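Local coordinates for protein UDP-N-acetylenolpyruvoylglucosamine reductase (Listeria monocytogenes, PDB 3TX1) that catalyses the NADPH-dependent reduction of UDP-N-acetylenolpyruvoylglucosamine to UDP-N-acetylmuramate, an FAD-dependent step in building bacterial peptidoglycan, at residues Leu43-Thr49 with Asn86-Ile92; Tyr239-Val245 with Gly279-Ile284; Gly262-His266 with Leu295-Val299. One frame throughout, in Å; residues are numbered along the deposited sequence. Where two conformers were deposited one is given.

Contact 1: Leu43-Thr49 with Asn86-Ile92; sequences LSKYTYT and NGSNLII. With FAD (flavin-adenine dinucleotide), chain B.
Y48 lies against N86, G87 and S88 of the loop that wraps the FAD diphosphate. The tie between the two backbones is slight. Y48 N gives a weak, bent bond to N86 O (3.0 Å, 125° at the hydrogen). The CB of Y48 sits over the S88 backbone, 3.3 Å from S88 CA. With CG anti to the backbone N (chi1 -155°), the Y48 ring then runs on past S88 CB to the flavin. Its CE2 lies 3.4 Å from FAD C8M, the methyl on the dimethylbenzene end. This loop belongs to the PCMH-type FAD-binding domain, and its peptide N-H groups do the gripping. N86 N and S88 N reach the flavin-side phosphate at O1P and O2P. G87 N and N89 N reach the adenosine-side phosphate at O1A and O2A. The bond from S88 N to FAD O2P is nearly straight (2.7 Å, 165°), and S88 OG adds a second bond to the same oxygen (2.9 Å). Four N-H groups facing the oxygens probably offset part of the negative charge of the diphosphate. G87 has positive phi, which favours glycine. Away from the cofactor the contact is apolar. The CD1 of I92 touches L43 CD1, the two side chains crossing at about a right angle, and it also meets T47 CG2 (3.7 Å). The T47 OG1 hydroxyl turns instead to T51 O.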
loop_
_atom_site.group_PDB
_atom_site.type_symbol
_atom_site.label_atom_id
_atom_site.label_comp_id
_atom_site.label_asym_id
_atom_site.label_seq_id
_atom_site.Cartn_x
_atom_site.Cartn_y
_atom_site.Cartn_z
ATOM N N LEU A 43 -13.851 -1.714 -6.905
ATOM C CA LEU A 43 -12.575 -2.021 -6.297
ATOM C C LEU A 43 -12.603 -2.474 -4.868
ATOM O O LEU A 43 -11.598 -2.965 -4.373
ATOM C CB LEU A 43 -11.642 -0.819 -6.459
ATOM C CG LEU A 43 -11.483 -0.436 -7.946
ATOM C CD1 LEU A 43 -10.731 0.875 -8.153
ATOM C CD2 LEU A 43 -10.838 -1.585 -8.708
ATOM N N SER A 44 -13.734 -2.336 -4.195
ATOM C CA SER A 44 -13.792 -2.661 -2.773
ATOM C C SER A 44 -13.432 -4.115 -2.527
ATOM O O SER A 44 -12.978 -4.475 -1.430
ATOM C CB SER A 44 -15.162 -2.375 -2.211
ATOM O OG SER A 44 -16.072 -3.264 -2.803
ATOM N N LYS A 45 -13.648 -4.939 -3.555
ATOM C CA LYS A 45 -13.284 -6.365 -3.532
ATOM C C LYS A 45 -11.772 -6.582 -3.354
ATOM O O LYS A 45 -11.367 -7.597 -2.805
ATOM C CB LYS A 45 -13.756 -7.068 -4.812
ATOM C CG LYS A 45 -13.354 -8.539 -4.897
ATOM C CD LYS A 45 -13.839 -9.236 -6.170
ATOM C CE LYS A 45 -13.272 -10.650 -6.246
ATOM N NZ LYS A 45 -13.747 -11.408 -7.435
ATOM N N TYR A 46 -10.965 -5.608 -3.785
ATOM C CA TYR A 46 -9.504 -5.685 -3.760
ATOM C C TYR A 46 -8.840 -4.733 -2.784
ATOM O O TYR A 46 -7.604 -4.613 -2.815
ATOM C CB TYR A 46 -8.934 -5.335 -5.141
ATOM C CG TYR A 46 -9.536 -6.132 -6.257
ATOM C CD1 TYR A 46 -10.643 -5.654 -6.951
ATOM C CD2 TYR A 46 -9.013 -7.367 -6.621
ATOM C CE1 TYR A 46 -11.223 -6.384 -7.974
ATOM C CE2 TYR A 46 -9.589 -8.102 -7.644
ATOM C CZ TYR A 46 -10.694 -7.611 -8.316
ATOM O OH TYR A 46 -11.285 -8.344 -9.330
ATOM N N THR A 47 -9.609 -4.007 -1.971
ATOM C CA THR A 47 -8.959 -3.019 -1.102
ATOM C C THR A 47 -9.073 -3.415 0.299
ATOM O O THR A 47 -10.060 -3.991 0.731
ATOM C CB THR A 47 -9.526 -1.597 -1.150
ATOM O OG1 THR A 47 -10.893 -1.627 -0.735
ATOM C CG2 THR A 47 -9.396 -0.960 -2.524
ATOM N N TYR A 48 -8.053 -3.016 1.027
ATOM C CA TYR A 48 -7.915 -3.375 2.396
ATOM C C TYR A 48 -9.002 -2.751 3.281
ATOM O O TYR A 48 -9.366 -3.329 4.295
ATOM C CB TYR A 48 -6.482 -3.068 2.805
ATOM C CG TYR A 48 -5.990 -3.885 3.953
ATOM C CD1 TYR A 48 -5.419 -5.149 3.761
ATOM C CD2 TYR A 48 -6.066 -3.377 5.228
ATOM C CE1 TYR A 48 -4.956 -5.887 4.841
ATOM C CE2 TYR A 48 -5.604 -4.081 6.315
ATOM C CZ TYR A 48 -5.062 -5.331 6.125
ATOM O OH TYR A 48 -4.648 -5.967 7.273
ATOM N N THR A 49 -9.552 -1.607 2.885
ATOM C CA THR A 49 -10.679 -1.003 3.625
ATOM C C THR A 49 -11.995 -1.557 3.106
ATOM O O THR A 49 -13.054 -1.281 3.646
ATOM C CB THR A 49 -10.774 0.534 3.443
ATOM O OG1 THR A 49 -10.785 0.856 2.048
ATOM C CG2 THR A 49 -9.627 1.234 4.094
ATOM N N ASN A 86 -2.688 -3.557 -2.858
ATOM C CA ASN A 86 -3.824 -4.095 -2.047
ATOM C C ASN A 86 -4.599 -2.987 -1.309
ATOM O O ASN A 86 -5.357 -3.246 -0.352
ATOM C CB ASN A 86 -3.350 -5.157 -1.048
ATOM C CG ASN A 86 -2.531 -6.257 -1.700
ATOM O OD1 ASN A 86 -2.657 -6.511 -2.876
ATOM N ND2 ASN A 86 -1.687 -6.924 -0.922
ATOM N N GLY A 87 -4.369 -1.743 -1.713
ATOM C CA GLY A 87 -5.083 -0.593 -1.138
ATOM C C GLY A 87 -5.033 -0.558 0.380
ATOM O O GLY A 87 -6.000 -0.143 1.036
ATOM N N SER A 88 -3.920 -0.992 0.965
ATOM C CA SER A 88 -3.876 -1.008 2.409
ATOM C C SER A 88 -3.467 0.365 2.817
ATOM O O SER A 88 -3.462 0.688 3.997
ATOM C CB SER A 88 -2.964 -2.100 2.968
ATOM O OG SER A 88 -1.594 -1.793 2.810
ATOM N N ASN A 89 -3.142 1.189 1.828
ATOM C CA ASN A 89 -2.755 2.576 2.090
ATOM C C ASN A 89 -3.434 3.588 1.158
ATOM O O ASN A 89 -2.853 4.621 0.813
ATOM C CB ASN A 89 -1.267 2.768 1.983
ATOM C CG ASN A 89 -0.836 4.084 2.572
ATOM O OD1 ASN A 89 -1.562 4.635 3.391
ATOM N ND2 ASN A 89 0.355 4.592 2.191
ATOM N N LEU A 90 -4.654 3.272 0.726
ATOM C CA LEU A 90 -5.438 4.218 -0.045
ATOM C C LEU A 90 -6.943 3.978 0.059
ATOM O O LEU A 90 -7.417 2.851 0.462
ATOM C CB LEU A 90 -4.960 4.336 -1.491
ATOM C CG LEU A 90 -5.081 3.165 -2.448
ATOM C CD1 LEU A 90 -6.544 2.859 -2.712
ATOM C CD2 LEU A 90 -4.384 3.520 -3.754
ATOM N N ILE A 91 -7.565 5.129 -0.199
ATOM C CA ILE A 91 -8.959 5.359 -0.293
ATOM C C ILE A 91 -9.156 5.923 -1.681
ATOM O O ILE A 91 -8.485 6.845 -2.138
ATOM C CB ILE A 91 -9.440 6.351 0.775
ATOM C CG1 ILE A 91 -9.131 5.786 2.164
ATOM C CG2 ILE A 91 -10.931 6.650 0.607
ATOM C CD1 ILE A 91 -9.382 6.769 3.280
ATOM N N ILE A 92 -10.078 5.247 -2.320
ATOM C CA ILE A 92 -10.650 5.412 -3.671
ATOM C C ILE A 92 -12.088 5.865 -3.561
ATOM O O ILE A 92 -12.942 5.072 -3.174
ATOM C CB ILE A 92 -10.725 4.114 -4.504
ATOM C CG1 ILE A 92 -9.359 3.467 -4.695
ATOM C CG2 ILE A 92 -11.302 4.423 -5.879
ATOM C CD1 ILE A 92 -9.464 1.963 -4.811
HETATM P PA FAD B . -1.753 0.420 -2.066
HETATM O O1A FAD B . -2.462 -0.478 -3.023
HETATM O O2A FAD B . -2.478 0.935 -0.856
HETATM O O5B FAD B . -1.274 1.735 -2.837
HETATM C C5B FAD B . -0.182 2.371 -2.181
HETATM C C4B FAD B . 0.576 3.301 -3.104
HETATM O O4B FAD B . 1.605 2.598 -3.782
HETATM C C3B FAD B . -0.237 3.981 -4.184
HETATM O O3B FAD B . 0.462 5.209 -4.504
HETATM C C2B FAD B . -0.072 2.987 -5.333
HETATM O O2B FAD B . -0.318 3.454 -6.674
HETATM C C1B FAD B . 1.383 2.653 -5.186
HETATM N N9A FAD B . 1.639 1.309 -5.674
HETATM C C8A FAD B . 1.050 0.166 -5.292
HETATM N N7A FAD B . 1.653 -0.875 -5.932
HETATM C C5A FAD B . 2.647 -0.410 -6.721
HETATM C C6A FAD B . 3.645 -0.934 -7.690
HETATM N N6A FAD B . 3.763 -2.256 -7.999
HETATM N N1A FAD B . 4.468 -0.037 -8.274
HETATM C C2A FAD B . 4.412 1.263 -8.016
HETATM N N3A FAD B . 3.524 1.820 -7.190
HETATM C C4A FAD B . 2.631 1.049 -6.530
HETATM N N1 FAD B . 2.747 1.204 6.423
HETATM C C2 FAD B . 3.953 1.277 7.038
HETATM O O2 FAD B . 4.908 1.807 6.447
HETATM N N3 FAD B . 4.209 0.775 8.254
HETATM C C4 FAD B . 3.291 0.180 9.004
HETATM O O4 FAD B . 3.558 -0.242 10.153
HETATM C C4X FAD B . 1.954 0.065 8.404
HETATM N N5 FAD B . 0.975 -0.525 9.084
HETATM C C5X FAD B . -0.262 -0.654 8.584
HETATM C C6 FAD B . -1.221 -1.298 9.350
HETATM C C7 FAD B . -2.490 -1.478 8.866
HETATM C C7M FAD B . -3.526 -2.165 9.716
HETATM C C8 FAD B . -2.781 -0.971 7.506
HETATM C C8M FAD B . -4.136 -1.115 6.913
HETATM C C9 FAD B . -1.832 -0.337 6.750
HETATM C C9A FAD B . -0.565 -0.151 7.247
HETATM N N10 FAD B . 0.445 0.481 6.482
HETATM C C10 FAD B . 1.726 0.607 7.051
HETATM C "C1'" FAD B . 0.140 1.020 5.143
HETATM C "C2'" FAD B . 0.395 0.001 4.056
HETATM O "O2'" FAD B . 0.464 -1.309 4.614
HETATM C "C3'" FAD B . 1.715 0.261 3.355
HETATM O "O3'" FAD B . 1.675 1.610 2.907
HETATM C "C4'" FAD B . 1.869 -0.689 2.171
HETATM O "O4'" FAD B . 3.247 -0.850 1.804
HETATM C "C5'" FAD B . 1.016 -0.288 0.981
HETATM O "O5'" FAD B . 0.819 -1.449 0.209
HETATM P P FAD B . -0.302 -1.607 -0.894
HETATM O O1P FAD B . 0.195 -2.690 -1.782
HETATM O O2P FAD B . -1.560 -1.786 -0.115
HETATM O O3P FAD B . -0.366 -0.223 -1.621
#

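Contact 2: Tyr239-Val245 with Gly279-Ile284; sequences YPSCGSV and GFIVNI. With FAD (flavin-adenine dinucleotide), chain B.
P240 and N283 pair their backbones where the two segments pass each other in opposite directions. N283 N bonds to P240 O (3.1 Å, 141° at the hydrogen). At the other end V245 N bonds to G279 O (2.8 Å, 165°). S244 CA adds a CA-H...O contact to the same oxygen. Between these two ties the F280 ring lies against G243 and S244. G243 O stands over the centre of one ring face, 3.6 Å above the plane, and S244 N lies over the same face nearer the rim. The ring edge meets the flavin: F280 CE2 is 3.6 Å from FAD C7M, which lies in the ring plane. S241 OG also sits at that edge. G243, which has no side chain, brings its CA close to FAD C9 of the isoalloxazine. S244, the predicted proton donor, points its CB away from 279-284, and a glycerol and a sulfate, probably from the crystallisation liquor, lie near its side chain. At the outer end Y239 CB packs on V282 CB (3.7 Å). P240 CG rests on N283 CB. With CG anti to the backbone N (chi1 -176°), the N283 amide reaches T49 O through ND2, and OD1 takes G285 N and A287 N. V245 CG2 meets I281 CG1 (3.9 Å). Strand 281-283 is an outer strand of the antiparallel sheet with 271-273 and 267-268. Helix 289-307 packs on I281 and V245, and its Y292 OH bonds to I281 O.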
loop_
_atom_site.group_PDB
_atom_site.type_symbol
_atom_site.label_atom_id
_atom_site.label_comp_id
_atom_site.label_asym_id
_atom_site.label_seq_id
_atom_site.Cartn_x
_atom_site.Cartn_y
_atom_site.Cartn_z
ATOM N N TYR A 239 -10.274 -5.455 12.091
ATOM C CA TYR A 239 -11.142 -4.714 11.183
ATOM C C TYR A 239 -10.477 -4.290 9.923
ATOM O O TYR A 239 -9.297 -3.977 9.939
ATOM C CB TYR A 239 -11.631 -3.426 11.833
ATOM C CG TYR A 239 -12.563 -3.675 12.958
ATOM C CD1 TYR A 239 -12.118 -3.560 14.256
ATOM C CD2 TYR A 239 -13.866 -4.077 12.725
ATOM C CE1 TYR A 239 -12.946 -3.821 15.306
ATOM C CE2 TYR A 239 -14.711 -4.325 13.765
ATOM C CZ TYR A 239 -14.233 -4.199 15.055
ATOM O OH TYR A 239 -15.021 -4.458 16.137
ATOM N N PRO A 240 -11.234 -4.219 8.815
ATOM C CA PRO A 240 -10.540 -3.671 7.658
ATOM C C PRO A 240 -10.241 -2.209 7.966
ATOM O O PRO A 240 -10.999 -1.587 8.694
ATOM C CB PRO A 240 -11.557 -3.815 6.508
ATOM C CG PRO A 240 -12.860 -4.151 7.156
ATOM C CD PRO A 240 -12.548 -4.789 8.475
ATOM N N SER A 241 -9.111 -1.693 7.487
ATOM C CA SER A 241 -8.769 -0.267 7.688
ATOM C C SER A 241 -7.688 0.085 6.710
ATOM O O SER A 241 -7.209 -0.788 5.974
ATOM C CB SER A 241 -8.248 0.038 9.110
ATOM O OG SER A 241 -6.876 -0.328 9.298
ATOM N N CYS A 242 -7.341 1.366 6.642
ATOM C CA CYS A 242 -6.140 1.729 5.907
ATOM C C CYS A 242 -5.172 1.764 7.090
ATOM O O CYS A 242 -5.446 1.137 8.147
ATOM C CB CYS A 242 -6.283 3.028 5.102
ATOM S SG CYS A 242 -7.107 4.447 5.868
ATOM N N GLY A 243 -4.044 2.428 7.037
ATOM C CA GLY A 243 -3.305 2.272 8.301
ATOM C C GLY A 243 -3.561 3.402 9.246
ATOM O O GLY A 243 -4.694 3.778 9.532
ATOM N N SER A 244 -2.463 3.955 9.706
ATOM C CA SER A 244 -2.525 5.146 10.455
ATOM C C SER A 244 -2.974 6.101 9.343
ATOM O O SER A 244 -2.333 6.193 8.313
ATOM C CB SER A 244 -1.131 5.483 10.974
ATOM O OG SER A 244 -1.183 6.235 12.175
ATOM N N VAL A 245 -4.115 6.743 9.532
ATOM C CA VAL A 245 -4.679 7.672 8.563
ATOM C C VAL A 245 -3.861 8.968 8.337
ATOM O O VAL A 245 -3.861 9.496 7.255
ATOM C CB VAL A 245 -6.156 8.023 8.964
ATOM C CG1 VAL A 245 -6.671 9.234 8.204
ATOM C CG2 VAL A 245 -7.102 6.857 8.726
ATOM N N GLY A 279 -5.855 6.887 15.690
ATOM C CA GLY A 279 -5.330 7.333 14.390
ATOM C C GLY A 279 -5.717 6.429 13.222
ATOM O O GLY A 279 -5.258 6.634 12.091
ATOM N N PHE A 280 -6.558 5.436 13.518
ATOM C CA PHE A 280 -7.089 4.486 12.560
ATOM C C PHE A 280 -8.585 4.659 12.382
ATOM O O PHE A 280 -9.341 4.761 13.355
ATOM C CB PHE A 280 -6.952 3.086 13.100
ATOM C CG PHE A 280 -5.644 2.433 12.822
ATOM C CD1 PHE A 280 -4.468 2.886 13.415
ATOM C CD2 PHE A 280 -5.600 1.274 12.079
ATOM C CE1 PHE A 280 -3.241 2.243 13.194
ATOM C CE2 PHE A 280 -4.384 0.611 11.892
ATOM C CZ PHE A 280 -3.199 1.095 12.443
ATOM N N ILE A 281 -9.028 4.638 11.136
ATOM C CA ILE A 281 -10.454 4.653 10.890
ATOM C C ILE A 281 -10.832 3.234 10.458
ATOM O O ILE A 281 -10.470 2.798 9.363
ATOM C CB ILE A 281 -10.807 5.698 9.834
ATOM C CG1 ILE A 281 -10.574 7.064 10.439
ATOM C CG2 ILE A 281 -12.255 5.570 9.401
ATOM C CD1 ILE A 281 -10.777 8.193 9.469
ATOM N N VAL A 282 -11.522 2.514 11.328
ATOM C CA VAL A 282 -11.917 1.148 11.017
ATOM C C VAL A 282 -13.283 1.056 10.324
ATOM O O VAL A 282 -14.111 1.934 10.439
ATOM C CB VAL A 282 -11.975 0.270 12.284
ATOM C CG1 VAL A 282 -10.630 0.238 12.947
ATOM C CG2 VAL A 282 -13.021 0.813 13.246
ATOM N N ASN A 283 -13.532 -0.083 9.700
ATOM C CA ASN A 283 -14.729 -0.353 8.941
ATOM C C ASN A 283 -15.546 -1.306 9.747
ATOM O O ASN A 283 -15.375 -2.516 9.633
ATOM C CB ASN A 283 -14.317 -1.037 7.639
ATOM C CG ASN A 283 -15.464 -1.287 6.699
ATOM O OD1 ASN A 283 -16.646 -1.122 7.044
ATOM N ND2 ASN A 283 -15.120 -1.676 5.470
ATOM N N ILE A 284 -16.439 -0.775 10.561
ATOM C CA ILE A 284 -17.291 -1.611 11.380
ATOM C C ILE A 284 -18.395 -2.321 10.602
ATOM O O ILE A 284 -19.296 -2.887 11.217
ATOM C CB ILE A 284 -17.901 -0.828 12.555
ATOM C CG1 ILE A 284 -18.815 0.282 12.058
ATOM C CG2 ILE A 284 -16.792 -0.277 13.428
ATOM C CD1 ILE A 284 -19.633 0.936 13.153
HETATM P PA FAD B . -1.753 0.420 -2.066
HETATM O O1A FAD B . -2.462 -0.478 -3.023
HETATM O O2A FAD B . -2.478 0.935 -0.856
HETATM O O5B FAD B . -1.274 1.735 -2.837
HETATM C C5B FAD B . -0.182 2.371 -2.181
HETATM C C4B FAD B . 0.576 3.301 -3.104
HETATM O O4B FAD B . 1.605 2.598 -3.782
HETATM C C3B FAD B . -0.237 3.981 -4.184
HETATM O O3B FAD B . 0.462 5.209 -4.504
HETATM C C2B FAD B . -0.072 2.987 -5.333
HETATM O O2B FAD B . -0.318 3.454 -6.674
HETATM C C1B FAD B . 1.383 2.653 -5.186
HETATM N N9A FAD B . 1.639 1.309 -5.674
HETATM C C8A FAD B . 1.050 0.166 -5.292
HETATM N N7A FAD B . 1.653 -0.875 -5.932
HETATM C C5A FAD B . 2.647 -0.410 -6.721
HETATM C C6A FAD B . 3.645 -0.934 -7.690
HETATM N N6A FAD B . 3.763 -2.256 -7.999
HETATM N N1A FAD B . 4.468 -0.037 -8.274
HETATM C C2A FAD B . 4.412 1.263 -8.016
HETATM N N3A FAD B . 3.524 1.820 -7.190
HETATM C C4A FAD B . 2.631 1.049 -6.530
HETATM N N1 FAD B . 2.747 1.204 6.423
HETATM C C2 FAD B . 3.953 1.277 7.038
HETATM O O2 FAD B . 4.908 1.807 6.447
HETATM N N3 FAD B . 4.209 0.775 8.254
HETATM C C4 FAD B . 3.291 0.180 9.004
HETATM O O4 FAD B . 3.558 -0.242 10.153
HETATM C C4X FAD B . 1.954 0.065 8.404
HETATM N N5 FAD B . 0.975 -0.525 9.084
HETATM C C5X FAD B . -0.262 -0.654 8.584
HETATM C C6 FAD B . -1.221 -1.298 9.350
HETATM C C7 FAD B . -2.490 -1.478 8.866
HETATM C C7M FAD B . -3.526 -2.165 9.716
HETATM C C8 FAD B . -2.781 -0.971 7.506
HETATM C C8M FAD B . -4.136 -1.115 6.913
HETATM C C9 FAD B . -1.832 -0.337 6.750
HETATM C C9A FAD B . -0.565 -0.151 7.247
HETATM N N10 FAD B . 0.445 0.481 6.482
HETATM C C10 FAD B . 1.726 0.607 7.051
HETATM C "C1'" FAD B . 0.140 1.020 5.143
HETATM C "C2'" FAD B . 0.395 0.001 4.056
HETATM O "O2'" FAD B . 0.464 -1.309 4.614
HETATM C "C3'" FAD B . 1.715 0.261 3.355
HETATM O "O3'" FAD B . 1.675 1.610 2.907
HETATM C "C4'" FAD B . 1.869 -0.689 2.171
HETATM O "O4'" FAD B . 3.247 -0.850 1.804
HETATM C "C5'" FAD B . 1.016 -0.288 0.981
HETATM O "O5'" FAD B . 0.819 -1.449 0.209
HETATM P P FAD B . -0.302 -1.607 -0.894
HETATM O O1P FAD B . 0.195 -2.690 -1.782
HETATM O O2P FAD B . -1.560 -1.786 -0.115
HETATM O O3P FAD B . -0.366 -0.223 -1.621
#

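Contact 3: Gly262-His266 with Leu295-Val299; sequences GLQGH and LIAYV
L263 pushes its two methyl groups into the surface of helix 289-307, and this is the close-packed half of the contact. CD1 lies against V299, 3.7 Å from its CA and 3.8 Å from its CG1. CD2 goes the other way and touches the Y298 ring at CE2 (3.6 Å). The two branches thus straddle neighbouring residues of the helix. I258 of helix 254-260 also touches L263 and V299. The other half is nearer solvent: Y298 is exposed and H266 partly so, and L295 stands farther off. Here the H266 and Y298 rings form an offset stack, with centroids 4.9 Å apart and planes at 27°. Y298 CE2 sits over one H266 face, 3.6 Å above the plane and shifted toward the rim. CG of Y298 is anti to the backbone N (chi1 -180°), which carries the ring toward H266. L295 makes a wider contact with H266, its CD2 4.0 Å from H266 O. G262 ends helix 254-260 in a Schellman motif, and L263 to H266 form a type II turn closed by H266 N to L263 O. The result is a helix-to-strand connection folded over a long helix, which itself lies on the small antiparallel sheet of the MurB C-terminal domain through L295 and V299.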
loop_
_atom_site.group_PDB
_atom_site.type_symbol
_atom_site.label_atom_id
_atom_site.label_comp_id
_atom_site.label_asym_id
_atom_site.label_seq_id
_atom_site.Cartn_x
_atom_site.Cartn_y
_atom_site.Cartn_z
ATOM N N GLY A 262 -11.821 14.463 21.493
ATOM C CA GLY A 262 -13.071 13.805 21.739
ATOM C C GLY A 262 -13.587 13.044 20.550
ATOM O O GLY A 262 -14.760 12.727 20.491
ATOM N N LEU A 263 -12.730 12.732 19.593
ATOM C CA LEU A 263 -13.171 12.002 18.406
ATOM C C LEU A 263 -13.078 10.497 18.460
ATOM O O LEU A 263 -13.525 9.847 17.549
ATOM C CB LEU A 263 -12.387 12.444 17.177
ATOM C CG LEU A 263 -12.561 13.896 16.759
ATOM C CD1 LEU A 263 -11.318 14.289 15.957
ATOM C CD2 LEU A 263 -13.864 14.065 15.998
ATOM N N GLN A 264 -12.497 9.916 19.494
ATOM C CA GLN A 264 -12.368 8.466 19.509
ATOM C C GLN A 264 -13.718 7.778 19.714
ATOM O O GLN A 264 -14.434 8.070 20.688
ATOM C CB GLN A 264 -11.375 8.015 20.554
ATOM C CG GLN A 264 -11.020 6.560 20.345
ATOM C CD GLN A 264 -9.826 6.086 21.159
ATOM O OE1 GLN A 264 -9.528 6.616 22.238
ATOM N NE2 GLN A 264 -9.148 5.058 20.646
ATOM N N GLY A 265 -14.045 6.872 18.778
ATOM C CA GLY A 265 -15.292 6.130 18.789
ATOM C C GLY A 265 -16.272 6.772 17.830
ATOM O O GLY A 265 -17.292 6.200 17.501
ATOM N N HIS A 266 -15.959 7.963 17.346
ATOM C CA HIS A 266 -16.844 8.653 16.435
ATOM C C HIS A 266 -17.174 7.791 15.266
ATOM O O HIS A 266 -16.312 7.094 14.757
ATOM C CB HIS A 266 -16.255 9.986 15.970
ATOM C CG HIS A 266 -17.310 11.025 15.755
ATOM N ND1 HIS A 266 -17.794 11.790 16.772
ATOM C CD2 HIS A 266 -18.085 11.313 14.654
ATOM C CE1 HIS A 266 -18.773 12.579 16.317
ATOM N NE2 HIS A 266 -18.965 12.286 15.023
ATOM N N LEU A 295 -15.435 11.115 7.500
ATOM C CA LEU A 295 -14.863 11.058 8.822
ATOM C C LEU A 295 -13.467 11.712 8.836
ATOM O O LEU A 295 -13.135 12.479 9.756
ATOM C CB LEU A 295 -14.847 9.625 9.337
ATOM C CG LEU A 295 -14.487 9.391 10.789
ATOM C CD1 LEU A 295 -15.167 10.449 11.652
ATOM C CD2 LEU A 295 -14.906 7.972 11.168
ATOM N N ILE A 296 -12.679 11.469 7.797
ATOM C CA ILE A 296 -11.384 12.089 7.735
ATOM C C ILE A 296 -11.536 13.602 7.815
ATOM O O ILE A 296 -10.881 14.251 8.623
ATOM C CB ILE A 296 -10.639 11.720 6.457
ATOM C CG1 ILE A 296 -10.211 10.244 6.489
ATOM C CG2 ILE A 296 -9.413 12.613 6.280
ATOM C CD1 ILE A 296 -9.437 9.822 5.227
ATOM N N ALA A 297 -12.418 14.176 7.023
ATOM C CA ALA A 297 -12.542 15.638 7.035
ATOM C C ALA A 297 -13.068 16.187 8.374
ATOM O O ALA A 297 -12.628 17.247 8.858
ATOM C CB ALA A 297 -13.391 16.108 5.880
ATOM N N TYR A 298 -13.975 15.452 8.993
ATOM C CA TYR A 298 -14.521 15.923 10.236
ATOM C C TYR A 298 -13.463 15.898 11.361
ATOM O O TYR A 298 -13.411 16.793 12.217
ATOM C CB TYR A 298 -15.757 15.114 10.558
ATOM C CG TYR A 298 -16.455 15.473 11.821
ATOM C CD1 TYR A 298 -17.475 16.447 11.842
ATOM C CD2 TYR A 298 -16.155 14.788 13.005
ATOM C CE1 TYR A 298 -18.163 16.741 13.023
ATOM C CE2 TYR A 298 -16.819 15.087 14.191
ATOM C CZ TYR A 298 -17.801 16.050 14.193
ATOM O OH TYR A 298 -18.398 16.296 15.392
ATOM N N VAL A 299 -12.600 14.893 11.328
ATOM C CA VAL A 299 -11.523 14.796 12.281
ATOM C C VAL A 299 -10.553 15.938 12.039
ATOM O O VAL A 299 -10.247 16.699 12.956
ATOM C CB VAL A 299 -10.779 13.462 12.151
ATOM C CG1 VAL A 299 -9.403 13.540 12.794
ATOM C CG2 VAL A 299 -11.608 12.316 12.717
#

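Overall arrangement
Contacts 1 and 2 adjoin the cofactor; contact 3 lies farther out. Contact 1 comes first along the chain, near the molecule's centre. Contacts 2 and 3 follow, with their segments interleaved, both in the MurB C-terminal domain. Centres of contacts 1 and 2 lie about 11 Å apart, those of 2 and 3 about 12 Å, and those of 1 and 3 about 20 Å. Contact 1 meets FAD mainly at the diphosphate, with Y48 at the flavin methyl, and contact 2 at the flavin. Helix 289-307 links all three: I296 meets I91 and I281. This places the flavin where the FAD-binding part appears to meet the C-terminal domain, consistent with S244, the predicted proton donor, lying close by.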